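PDB 3NNB: alginate lyase from Bacteroides ovatus, which probably cleaves the polysaccharide alginate by beta-elimination. Local coordinates for residues T32-A37 and G112-F117; Q229-A234 and D241-T246; K245-F250 and Q297-A302. All blocks are in the same frame, centred on the assembly; numbering follows the deposited sequence. Where two conformers were deposited one is given.

Interaction 1 (T32-A37 and G112-F117); sequences TLLRDA and GLAYYF
A37 and A114 set the two helices against each other: their CB methyls meet at 3.4 Å, tighter than usual van der Waals contact, with no side chain interposed. The small alanine faces let larger residues close in from the flanks. L34 sends only its CD2 methyl inward, to 3.8 Å from A114 CB, which therefore sits as a low bump between A37 and L34. L33 fills the hollow between L113 and F117, one helical turn apart on helix 98-118. Its CG lies anti to the backbone N (chi1 171°), and the branch is thereby carried across the interface, with CD1 directed to L113 CB at 4.1 Å and CD2 to CD2 of the F117 ring at 3.7 Å. The L33 side chain crosses both L113 and F117 at about a right angle, and its CD2 also rests near the backbone carbonyl of L113. No hydrogen bond spans the segments; the contact is made by apolar side chains. Y123 of helix 121-136 touches both alanines, while R374 lies against L33 and L113 and pairs with D36 in a salt bridge. The axes approach to 9.2 Å and run in largely opposed directions, 130° apart. Such buried, steeply crossed apolar packing is consistent with the alpha/alpha toroid of alginate lyases of the six-hairpin clan, here joining helix 27-41 to helix 98-118.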
loop_
_atom_site.group_PDB
_atom_site.type_symbol
_atom_site.label_atom_id
_atom_site.label_comp_id
_atom_site.label_asym_id
_atom_site.label_seq_id
_atom_site.Cartn_x
_atom_site.Cartn_y
_atom_site.Cartn_z
ATOM N N THR A 32 -14.278 15.939 -6.559
ATOM C CA THR A 32 -13.420 15.896 -5.360
ATOM C C THR A 32 -11.975 15.491 -5.714
ATOM O O THR A 32 -11.014 16.064 -5.186
ATOM C CB THR A 32 -14.042 14.988 -4.288
ATOM O OG1 THR A 32 -15.219 15.635 -3.835
ATOM C CG2 THR A 32 -13.093 14.806 -3.098
ATOM N N LEU A 33 -11.837 14.556 -6.634
ATOM C CA LEU A 33 -10.500 14.146 -7.113
ATOM C C LEU A 33 -9.768 15.321 -7.746
ATOM O O LEU A 33 -8.583 15.576 -7.441
ATOM C CB LEU A 33 -10.598 12.987 -8.097
ATOM C CG LEU A 33 -9.338 12.578 -8.836
ATOM C CD1 LEU A 33 -8.283 11.980 -7.789
ATOM C CD2 LEU A 33 -9.641 11.617 -9.989
ATOM N N LEU A 34 -10.445 16.065 -8.617
ATOM C CA LEU A 34 -9.780 17.224 -9.220
ATOM C C LEU A 34 -9.457 18.311 -8.223
ATOM O O LEU A 34 -8.432 18.993 -8.362
ATOM C CB LEU A 34 -10.565 17.782 -10.405
ATOM C CG LEU A 34 -10.866 16.778 -11.526
ATOM C CD1 LEU A 34 -11.544 17.447 -12.757
ATOM C CD2 LEU A 34 -9.678 15.976 -11.958
ATOM N N ARG A 35 -10.307 18.477 -7.204
ATOM C CA ARG A 35 -9.975 19.367 -6.081
ATOM C C ARG A 35 -8.752 18.903 -5.322
ATOM O O ARG A 35 -7.914 19.717 -4.980
ATOM C CB ARG A 35 -11.153 19.528 -5.133
ATOM C CG ARG A 35 -12.221 20.440 -5.676
ATOM C CD ARG A 35 -13.342 20.653 -4.646
ATOM N NE ARG A 35 -14.611 20.979 -5.304
ATOM N N ASP A 36 -8.642 17.603 -5.035
ATOM C CA ASP A 36 -7.458 17.069 -4.376
ATOM C C ASP A 36 -6.214 17.341 -5.275
ATOM O O ASP A 36 -5.138 17.671 -4.794
ATOM C CB ASP A 36 -7.564 15.547 -4.160
ATOM C CG ASP A 36 -8.540 15.148 -3.066
ATOM O OD1 ASP A 36 -9.035 16.009 -2.301
ATOM O OD2 ASP A 36 -8.788 13.930 -3.000
ATOM N N ALA A 37 -6.346 17.168 -6.579
ATOM C CA ALA A 37 -5.224 17.393 -7.488
ATOM C C ALA A 37 -4.845 18.853 -7.492
ATOM O O ALA A 37 -3.672 19.188 -7.520
ATOM C CB ALA A 37 -5.615 16.956 -8.926
ATOM N N GLY A 112 -1.915 11.498 -11.105
ATOM C CA GLY A 112 -2.022 10.586 -12.206
ATOM C C GLY A 112 -3.484 10.222 -12.466
ATOM O O GLY A 112 -3.933 10.196 -13.610
ATOM N N LEU A 113 -4.209 9.938 -11.402
ATOM C CA LEU A 113 -5.649 9.681 -11.513
ATOM C C LEU A 113 -6.374 10.923 -12.087
ATOM O O LEU A 113 -7.222 10.808 -12.962
ATOM C CB LEU A 113 -6.217 9.308 -10.160
ATOM C CG LEU A 113 -5.936 7.878 -9.731
ATOM C CD1 LEU A 113 -6.382 7.720 -8.260
ATOM C CD2 LEU A 113 -6.594 6.824 -10.629
ATOM N N ALA A 114 -6.034 12.100 -11.588
ATOM C CA ALA A 114 -6.631 13.332 -12.113
ATOM C C ALA A 114 -6.331 13.519 -13.597
ATOM O O ALA A 114 -7.246 13.889 -14.373
ATOM C CB ALA A 114 -6.155 14.576 -11.298
ATOM N N TYR A 115 -5.067 13.280 -14.011
ATOM C CA TYR A 115 -4.764 13.327 -15.435
ATOM C C TYR A 115 -5.619 12.286 -16.240
ATOM O O TYR A 115 -6.188 12.584 -17.303
ATOM C CB TYR A 115 -3.276 13.094 -15.693
ATOM C CG TYR A 115 -3.008 12.924 -17.161
ATOM C CD1 TYR A 115 -2.984 14.036 -18.003
ATOM C CD2 TYR A 115 -2.863 11.676 -17.724
ATOM C CE1 TYR A 115 -2.835 13.884 -19.381
ATOM C CE2 TYR A 115 -2.682 11.527 -19.093
ATOM C CZ TYR A 115 -2.689 12.620 -19.903
ATOM O OH TYR A 115 -2.489 12.449 -21.255
ATOM N N TYR A 116 -5.728 11.070 -15.728
ATOM C CA TYR A 116 -6.473 10.020 -16.408
ATOM C C TYR A 116 -7.912 10.408 -16.637
ATOM O O TYR A 116 -8.444 10.241 -17.751
ATOM C CB TYR A 116 -6.394 8.725 -15.596
ATOM C CG TYR A 116 -7.048 7.554 -16.279
ATOM C CD1 TYR A 116 -6.606 7.121 -17.529
ATOM C CD2 TYR A 116 -8.099 6.871 -15.679
ATOM C CE1 TYR A 116 -7.230 6.015 -18.151
ATOM C CE2 TYR A 116 -8.713 5.769 -16.295
ATOM C CZ TYR A 116 -8.258 5.362 -17.521
ATOM O OH TYR A 116 -8.875 4.288 -18.138
ATOM N N PHE A 117 -8.548 10.948 -15.601
ATOM C CA PHE A 117 -9.975 11.244 -15.669
ATOM C C PHE A 117 -10.267 12.524 -16.461
ATOM O O PHE A 117 -11.327 12.618 -17.101
ATOM C CB PHE A 117 -10.583 11.304 -14.266
ATOM C CG PHE A 117 -10.928 9.939 -13.720
ATOM C CD1 PHE A 117 -12.103 9.306 -14.093
ATOM C CD2 PHE A 117 -10.078 9.274 -12.873
ATOM C CE1 PHE A 117 -12.402 8.037 -13.605
ATOM C CE2 PHE A 117 -10.370 7.998 -12.400
ATOM C CZ PHE A 117 -11.525 7.387 -12.766
#

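Interaction 2 (Q229-A234 and D241-T246); sequences QLTAYA and DLAMKT
T231 and A243 mark the nearest approach of the two backbones, their CA atoms 4.4 Å apart where helix 221-236 lies against helix 240-258. The short axes come within 8.1 Å and run nearly antiparallel, with 156° between their directions, as expected when a brief turn reverses the chain. Small side chains at the crossing are consistent with so close an approach. A243 CB rests on the CG2 methyl of T231 at 3.8 Å, and A234 CB lies over the start of the partner helix, 4.0 Å from L242 CB and close to the backbone N of A243. T231 and T246 slide past each other in opposite directions, the hydroxyl oxygen OG1 of T231 lying 3.2 Å from the CG2 methyl of T246. Neither hydroxyl bonds across the interface. T231 OG1 turns back to the carbonyl of D227 in its own helix; T246 OG1 donates to L242 O at 2.8 Å, 29° out of the carbonyl plane, on the face opposite to that used by T246 N. Two bonds thus grip this one oxygen. With CG anti to the backbone N (chi1 -173°), L230 reaches over to meet both ends of this turn, CD2 lying 3.7 Å from T246 OG1 and farther from L242 CD1. V203 and Q207 of helix 189-208 border L242, and M288 and I291 of helix 274-293 border T231. Helices 221-236 and 240-258 thus form an antiparallel helical hairpin, an arrangement common in folds built mainly of helices.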
loop_
_atom_site.group_PDB
_atom_site.type_symbol
_atom_site.label_atom_id
_atom_site.label_comp_id
_atom_site.label_asym_id
_atom_site.label_seq_id
_atom_site.Cartn_x
_atom_site.Cartn_y
_atom_site.Cartn_z
ATOM N N GLN A 229 4.635 -6.536 -3.059
ATOM C CA GLN A 229 5.474 -5.459 -3.562
ATOM C C GLN A 229 6.477 -6.040 -4.555
ATOM O O GLN A 229 6.653 -5.500 -5.632
ATOM C CB GLN A 229 6.248 -4.815 -2.397
ATOM C CG GLN A 229 5.401 -4.091 -1.371
ATOM C CD GLN A 229 6.248 -3.150 -0.519
ATOM O OE1 GLN A 229 6.735 -2.126 -1.022
ATOM N NE2 GLN A 229 6.398 -3.466 0.787
ATOM N N LEU A 230 7.117 -7.165 -4.215
ATOM C CA LEU A 230 8.087 -7.765 -5.154
ATOM C C LEU A 230 7.412 -8.051 -6.513
ATOM O O LEU A 230 7.963 -7.769 -7.594
ATOM C CB LEU A 230 8.704 -9.032 -4.566
ATOM C CG LEU A 230 9.850 -9.640 -5.397
ATOM C CD1 LEU A 230 11.099 -8.751 -5.304
ATOM C CD2 LEU A 230 10.134 -11.083 -4.886
ATOM N N THR A 231 6.191 -8.569 -6.448
ATOM C CA THR A 231 5.437 -8.950 -7.656
ATOM C C THR A 231 5.134 -7.710 -8.494
ATOM O O THR A 231 5.388 -7.681 -9.698
ATOM C CB THR A 231 4.192 -9.707 -7.298
ATOM O OG1 THR A 231 4.549 -10.895 -6.585
ATOM C CG2 THR A 231 3.409 -10.128 -8.576
ATOM N N ALA A 232 4.588 -6.674 -7.849
ATOM C CA ALA A 232 4.245 -5.457 -8.564
ATOM C C ALA A 232 5.492 -4.793 -9.181
ATOM O O ALA A 232 5.434 -4.306 -10.326
ATOM C CB ALA A 232 3.580 -4.465 -7.607
ATOM N N TYR A 233 6.599 -4.731 -8.431
ATOM C CA TYR A 233 7.806 -4.030 -8.926
ATOM C C TYR A 233 8.455 -4.863 -10.031
ATOM O O TYR A 233 8.949 -4.306 -11.014
ATOM C CB TYR A 233 8.788 -3.698 -7.813
ATOM C CG TYR A 233 8.135 -2.940 -6.674
ATOM C CD1 TYR A 233 6.985 -2.233 -6.858
ATOM C CD2 TYR A 233 8.662 -2.988 -5.376
ATOM C CE1 TYR A 233 6.348 -1.579 -5.771
ATOM C CE2 TYR A 233 8.089 -2.329 -4.343
ATOM C CZ TYR A 233 6.905 -1.645 -4.515
ATOM O OH TYR A 233 6.262 -1.060 -3.438
ATOM N N ALA A 234 8.388 -6.188 -9.896
ATOM C CA ALA A 234 8.879 -7.077 -10.957
ATOM C C ALA A 234 8.116 -6.812 -12.255
ATOM O O ALA A 234 8.724 -6.686 -13.325
ATOM C CB ALA A 234 8.753 -8.582 -10.518
ATOM N N ASP A 241 8.747 -13.166 -15.204
ATOM C CA ASP A 241 9.055 -14.468 -14.636
ATOM C C ASP A 241 9.154 -14.416 -13.128
ATOM O O ASP A 241 8.651 -15.310 -12.459
ATOM C CB ASP A 241 10.338 -15.082 -15.228
ATOM C CG ASP A 241 10.174 -15.533 -16.687
ATOM O OD1 ASP A 241 9.045 -15.583 -17.241
ATOM O OD2 ASP A 241 11.220 -15.829 -17.293
ATOM N N LEU A 242 9.808 -13.384 -12.577
ATOM C CA LEU A 242 9.908 -13.244 -11.131
ATOM C C LEU A 242 8.517 -13.036 -10.526
ATOM O O LEU A 242 8.227 -13.566 -9.458
ATOM C CB LEU A 242 10.800 -12.051 -10.735
ATOM C CG LEU A 242 10.986 -11.742 -9.241
ATOM C CD1 LEU A 242 11.474 -12.919 -8.370
ATOM C CD2 LEU A 242 11.996 -10.543 -9.071
ATOM N N ALA A 243 7.680 -12.240 -11.183
ATOM C CA ALA A 243 6.303 -12.023 -10.734
ATOM C C ALA A 243 5.534 -13.336 -10.720
ATOM O O ALA A 243 4.888 -13.669 -9.721
ATOM C CB ALA A 243 5.579 -11.001 -11.612
HETATM N N MSE A 244 5.638 -14.108 -11.816
HETATM C CA MSE A 244 4.958 -15.412 -11.902
HETATM C C MSE A 244 5.388 -16.371 -10.778
HETATM O O MSE A 244 4.532 -17.020 -10.141
HETATM C CB MSE A 244 5.193 -16.031 -13.299
HETATM C CG MSE A 244 4.266 -17.159 -13.667
HETATM SE SE MSE A 244 2.454 -16.543 -13.980
HETATM C CE MSE A 244 2.717 -15.501 -15.597
ATOM N N LYS A 245 6.682 -16.453 -10.528
ATOM C CA LYS A 245 7.209 -17.318 -9.483
ATOM C C LYS A 245 6.647 -16.931 -8.112
ATOM O O LYS A 245 6.237 -17.780 -7.342
ATOM C CB LYS A 245 8.728 -17.264 -9.446
ATOM C CG LYS A 245 9.337 -17.904 -8.216
ATOM C CD LYS A 245 10.847 -17.687 -8.175
ATOM C CE LYS A 245 11.522 -18.666 -7.224
ATOM N NZ LYS A 245 11.157 -18.427 -5.795
ATOM N N THR A 246 6.665 -15.631 -7.818
ATOM C CA THR A 246 6.236 -15.117 -6.520
ATOM C C THR A 246 4.737 -15.393 -6.337
ATOM O O THR A 246 4.284 -15.789 -5.264
ATOM C CB THR A 246 6.582 -13.616 -6.402
ATOM O OG1 THR A 246 7.971 -13.445 -6.685
ATOM C CG2 THR A 246 6.280 -13.080 -4.977
#

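Interaction 3 (K245-F250 and Q297-A302); sequences KTIQEF and QDIYNA
A loop packed against the side of a helix forms this contact: residues 297-302, which follow helix 274-293, lay the side chains of I299 and Q297 on helix 240-258. The type I beta turn from I299 to A302 shapes the loop, together with an Asx motif in which D298 OD1 accepts the backbone N of N301 at 3.0 Å, from above the carboxylate plane. I299 carries the buried half of the contact. Its CD1 methyl reaches the backbone carbonyl O of I247 at 3.4 Å and also touches I247 CG2, while the other branch, CG2, comes obliquely to the F250 ring, 4.0 Å from CD2. F250 is brought to this place by a CG anti to its own N (chi1 -178°). The CG2 methyl of I247 serves both loop residues, lying 3.6 Å from Q297 CB and also against I299. An alanine in place of I299 would remove both outer branches and would probably leave a gap against I247 and set the F250 ring freer to shift. Toward the solvent the chemistry becomes polar. The extended Q248 side chain offers NE2 to OE1 of Q297, whose chain bends at chi2 (-60°); the bond is weak at 3.5 Å, although almost straight, and the two amide planes stand 62° apart. The far amide atom of Q297, NE2, bonds to the carbonyl of L295. Helix 274-293 borders the contact too: A292 touches both isoleucines and M288 touches F250; Y300 packs on helix 310-317.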
loop_
_atom_site.group_PDB
_atom_site.type_symbol
_atom_site.label_atom_id
_atom_site.label_comp_id
_atom_site.label_asym_id
_atom_site.label_seq_id
_atom_site.Cartn_x
_atom_site.Cartn_y
_atom_site.Cartn_z
ATOM N N LYS A 245 6.682 -16.453 -10.528
ATOM C CA LYS A 245 7.209 -17.318 -9.483
ATOM C C LYS A 245 6.647 -16.931 -8.112
ATOM O O LYS A 245 6.237 -17.780 -7.342
ATOM C CB LYS A 245 8.728 -17.264 -9.446
ATOM C CG LYS A 245 9.337 -17.904 -8.216
ATOM C CD LYS A 245 10.847 -17.687 -8.175
ATOM C CE LYS A 245 11.522 -18.666 -7.224
ATOM N NZ LYS A 245 11.157 -18.427 -5.795
ATOM N N THR A 246 6.665 -15.631 -7.818
ATOM C CA THR A 246 6.236 -15.117 -6.520
ATOM C C THR A 246 4.737 -15.393 -6.337
ATOM O O THR A 246 4.284 -15.789 -5.264
ATOM C CB THR A 246 6.582 -13.616 -6.402
ATOM O OG1 THR A 246 7.971 -13.445 -6.685
ATOM C CG2 THR A 246 6.280 -13.080 -4.977
ATOM N N ILE A 247 3.978 -15.204 -7.400
ATOM C CA ILE A 247 2.527 -15.519 -7.388
ATOM C C ILE A 247 2.264 -16.995 -7.141
ATOM O O ILE A 247 1.431 -17.373 -6.307
ATOM C CB ILE A 247 1.848 -15.055 -8.684
ATOM C CG1 ILE A 247 1.834 -13.504 -8.749
ATOM C CG2 ILE A 247 0.394 -15.596 -8.793
ATOM C CD1 ILE A 247 1.464 -12.902 -10.112
ATOM N N GLN A 248 2.971 -17.853 -7.871
ATOM C CA GLN A 248 2.735 -19.286 -7.759
ATOM C C GLN A 248 3.068 -19.830 -6.395
ATOM O O GLN A 248 2.396 -20.737 -5.932
ATOM C CB GLN A 248 3.449 -20.022 -8.900
ATOM C CG GLN A 248 2.667 -19.730 -10.216
ATOM C CD GLN A 248 3.350 -20.177 -11.484
ATOM O OE1 GLN A 248 4.519 -20.570 -11.482
ATOM N NE2 GLN A 248 2.626 -20.068 -12.595
ATOM N N GLU A 249 4.046 -19.235 -5.727
ATOM C CA GLU A 249 4.435 -19.638 -4.384
ATOM C C GLU A 249 3.602 -19.021 -3.257
ATOM O O GLU A 249 3.663 -19.473 -2.096
ATOM C CB GLU A 249 5.909 -19.332 -4.163
ATOM C CG GLU A 249 6.789 -20.132 -5.076
ATOM C CD GLU A 249 8.274 -19.865 -4.873
ATOM O OE1 GLU A 249 8.678 -19.019 -4.041
ATOM O OE2 GLU A 249 9.037 -20.544 -5.567
ATOM N N PHE A 250 2.818 -17.992 -3.598
ATOM C CA PHE A 250 2.126 -17.173 -2.594
ATOM C C PHE A 250 1.089 -17.945 -1.740
ATOM O O PHE A 250 1.065 -17.779 -0.523
ATOM C CB PHE A 250 1.560 -15.924 -3.285
ATOM C CG PHE A 250 0.845 -14.942 -2.399
ATOM C CD1 PHE A 250 1.550 -13.904 -1.771
ATOM C CD2 PHE A 250 -0.530 -14.989 -2.263
ATOM C CE1 PHE A 250 0.887 -12.964 -1.030
ATOM C CE2 PHE A 250 -1.187 -14.058 -1.512
ATOM C CZ PHE A 250 -0.476 -13.023 -0.938
ATOM N N GLN A 297 -3.706 -15.918 -13.101
ATOM C CA GLN A 297 -3.426 -16.737 -11.940
ATOM C C GLN A 297 -4.500 -16.538 -10.860
ATOM O O GLN A 297 -4.787 -15.414 -10.428
ATOM C CB GLN A 297 -2.041 -16.429 -11.373
ATOM C CG GLN A 297 -0.914 -16.474 -12.415
ATOM C CD GLN A 297 -0.798 -17.838 -13.049
ATOM O OE1 GLN A 297 -0.593 -18.822 -12.347
ATOM N NE2 GLN A 297 -0.992 -17.916 -14.380
ATOM N N ASP A 298 -5.145 -17.626 -10.469
ATOM C CA ASP A 298 -6.286 -17.539 -9.550
ATOM C C ASP A 298 -5.781 -17.707 -8.113
ATOM O O ASP A 298 -5.829 -18.788 -7.554
ATOM C CB ASP A 298 -7.306 -18.618 -9.880
ATOM C CG ASP A 298 -8.595 -18.454 -9.092
ATOM O OD1 ASP A 298 -8.643 -17.617 -8.137
ATOM O OD2 ASP A 298 -9.563 -19.169 -9.401
ATOM N N ILE A 299 -5.317 -16.614 -7.523
ATOM C CA ILE A 299 -4.922 -16.613 -6.118
ATOM C C ILE A 299 -6.180 -16.604 -5.227
ATOM O O ILE A 299 -6.216 -17.247 -4.171
ATOM C CB ILE A 299 -4.042 -15.396 -5.836
ATOM C CG1 ILE A 299 -2.678 -15.569 -6.515
ATOM C CG2 ILE A 299 -3.912 -15.091 -4.306
ATOM C CD1 ILE A 299 -1.842 -16.756 -5.944
ATOM N N TYR A 300 -7.227 -15.896 -5.648
ATOM C CA TYR A 300 -8.392 -15.725 -4.777
ATOM C C TYR A 300 -8.963 -17.067 -4.290
ATOM O O TYR A 300 -9.291 -17.212 -3.116
ATOM C CB TYR A 300 -9.499 -14.916 -5.454
ATOM C CG TYR A 300 -10.653 -14.612 -4.542
ATOM C CD1 TYR A 300 -11.715 -15.479 -4.424
ATOM C CD2 TYR A 300 -10.677 -13.437 -3.755
ATOM C CE1 TYR A 300 -12.776 -15.183 -3.564
ATOM C CE2 TYR A 300 -11.683 -13.152 -2.907
ATOM C CZ TYR A 300 -12.736 -14.034 -2.787
ATOM O OH TYR A 300 -13.761 -13.730 -1.945
ATOM N N ASN A 301 -9.102 -18.029 -5.204
ATOM C CA ASN A 301 -9.732 -19.296 -4.899
ATOM C C ASN A 301 -8.768 -20.365 -4.355
ATOM O O ASN A 301 -9.188 -21.504 -4.103
ATOM C CB ASN A 301 -10.465 -19.804 -6.173
ATOM C CG ASN A 301 -11.637 -18.935 -6.529
ATOM O OD1 ASN A 301 -11.699 -18.325 -7.634
ATOM N ND2 ASN A 301 -12.568 -18.821 -5.600
ATOM N N ALA A 302 -7.498 -19.995 -4.145
ATOM C CA ALA A 302 -6.486 -20.944 -3.658
ATOM C C ALA A 302 -6.890 -21.422 -2.278
ATOM O O ALA A 302 -7.121 -20.617 -1.388
ATOM C CB ALA A 302 -5.080 -20.334 -3.627
#

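Interactions 2 and 3 share helix 240-258, including K245 and T246, and their centres lie 11 Å apart; they touch where T231 CG2 meets I247 CD1. Helix 274-293 borders both. Interaction 1 stands apart, its centre about 29 Å from that of interaction 2 and 33 Å from that of interaction 3, and it joins other helices. Interactions 1 and 2 are mostly buried helix-to-helix packing without a cross-bond, though interaction 2 brings its axes closer and buries threonine hydroxyls that bond within their own helices. Interaction 3 pairs a helix with a loop: apolar inside, it ends, on its solvent-exposed side at Q248, in a weak amide-to-amide bond.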